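Local structure of ATP-dependent RNA helicase HrpB (Escherichia coli, 6EUD) at residues P606-D609 / E610-A614. The protein hydrolyses ATP to ADP and phosphate, binds single-stranded RNA and belongs to the DEAH/RHA group of RNA helicases. Numbering follows the deposited sequence.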
# COMPACT_ATOMS: atom_id res chain seq x y z
N PRO A 606 0.23 41.15 -14.43
CA PRO A 606 1.12 39.99 -14.55
C PRO A 606 2.00 40.02 -15.79
O PRO A 606 1.64 40.61 -16.81
CB PRO A 606 0.14 38.82 -14.62
CG PRO A 606 -1.16 39.42 -15.15
CD PRO A 606 -1.05 40.92 -15.12
N SER A 607 3.15 39.36 -15.70
CA SER A 607 3.94 39.10 -16.89
C SER A 607 3.08 38.24 -17.80
O SER A 607 2.04 37.73 -17.39
CB SER A 607 5.24 38.38 -16.57
OG SER A 607 5.01 37.00 -16.29
N GLU A 608 3.52 38.06 -19.03
CA GLU A 608 2.69 37.31 -19.96
C GLU A 608 2.82 35.82 -19.80
O GLU A 608 1.88 35.09 -20.07
CB GLU A 608 2.98 37.70 -21.39
CG GLU A 608 2.51 39.10 -21.65
CD GLU A 608 1.27 39.10 -22.48
OE1 GLU A 608 1.15 38.21 -23.34
OE2 GLU A 608 0.41 39.98 -22.26
N ASP A 609 3.99 35.38 -19.35
CA ASP A 609 4.16 33.98 -19.00
C ASP A 609 3.29 33.68 -17.79
O ASP A 609 2.76 32.57 -17.66
CB ASP A 609 5.63 33.68 -18.71
CG ASP A 609 6.51 33.84 -19.94
OD1 ASP A 609 6.08 34.52 -20.90
OD2 ASP A 609 7.65 33.32 -19.93
N GLU A 610 3.12 34.67 -16.92
CA GLU A 610 2.25 34.53 -15.74
C GLU A 610 0.78 34.46 -16.14
O GLU A 610 0.03 33.60 -15.67
CB GLU A 610 2.48 35.68 -14.77
CG GLU A 610 3.63 35.45 -13.82
CD GLU A 610 3.84 36.59 -12.84
OE1 GLU A 610 3.38 37.72 -13.12
OE2 GLU A 610 4.47 36.35 -11.79
N LEU A 611 0.38 35.36 -17.03
CA LEU A 611 -0.99 35.44 -17.49
C LEU A 611 -1.43 34.15 -18.17
O LEU A 611 -2.52 33.63 -17.89
CB LEU A 611 -1.15 36.62 -18.47
CG LEU A 611 -2.54 36.81 -19.03
CD1 LEU A 611 -3.48 37.29 -17.93
CD2 LEU A 611 -2.50 37.78 -20.20
N HIS A 612 -0.59 33.62 -19.05
CA HIS A 612 -0.91 32.40 -19.75
C HIS A 612 -1.08 31.27 -18.77
O HIS A 612 -2.01 30.45 -18.90
CB HIS A 612 0.17 32.08 -20.76
CG HIS A 612 0.29 33.10 -21.83
ND1 HIS A 612 1.46 33.34 -22.51
CD2 HIS A 612 -0.62 33.96 -22.34
CE1 HIS A 612 1.27 34.31 -23.39
NE2 HIS A 612 0.01 34.70 -23.31
N GLN A 613 -0.20 31.23 -17.79
CA GLN A 613 -0.27 30.20 -16.77
C GLN A 613 -1.57 30.36 -15.98
O GLN A 613 -2.27 29.37 -15.72
CB GLN A 613 0.95 30.26 -15.85
CG GLN A 613 1.04 29.07 -14.88
CD GLN A 613 1.23 27.71 -15.59
OE1 GLN A 613 2.00 27.60 -16.55
NE2 GLN A 613 0.53 26.68 -15.12
N ALA A 614 -1.92 31.60 -15.62
CA ALA A 614 -3.14 31.85 -14.85
C ALA A 614 -4.38 31.42 -15.64
O ALA A 614 -5.35 30.94 -15.06
CB ALA A 614 -3.24 33.32 -14.44
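Ser607 and Glu610 form a capping box at the start of helix 608-622, which follows strand 596-602, in the connector region of HrpB. Ser607 is the N-cap. Its OG accepts a somewhat bent bond from Glu610 N at 3.1 Å. The hydroxyl gets there because chi1 of 76° sets OG between the backbone N and the carbonyl carbon, turned to the first turn of the helix. The return bond runs from Ser607 N to Glu610 OE1, also 3.1 Å. It uses the anti side of the carboxylate and comes in 27° out of its plane. The Glu610 chain is extended beyond CG, and its methylenes run past the serine hydroxyl, with CG 3.2 Å from Ser607 OG. The second oxygen, Glu610 OE2, forms a salt bridge with Arg589 of strand 584-593. The carboxylate thus ties the helix start to the neighbouring strand.

Backbone bonds continue the turn. Leu611 N donates to Ser607 O, His612 N to Glu608 O, and Gln613 N to Asp609 O.

Apolar contact is slight. Pro606 CG lies 4.2 Å from Leu611 CD1. Pro606 CB also lies 3.7 Å from Glu610 OE1, beside the carboxylate of the box.

The buried His612 ring is held by its far end, where NE2 hydrogen-bonds to Val675 O. Leu669 and Met672 also touch this side chain. The Glu608 carboxylate stands almost perpendicular to the ring, 87° between planes, with Glu608 OE1 3.7 Å from His612 NE2. Glu608 OE2 makes a weak hydrogen bond to His676. Glu608 O, the acceptor of His612 N, sits over one face of the imidazole, 3.0 Å above the plane and displaced toward the rim; the angle there is too poor for a hydrogen bond to His612 ND1.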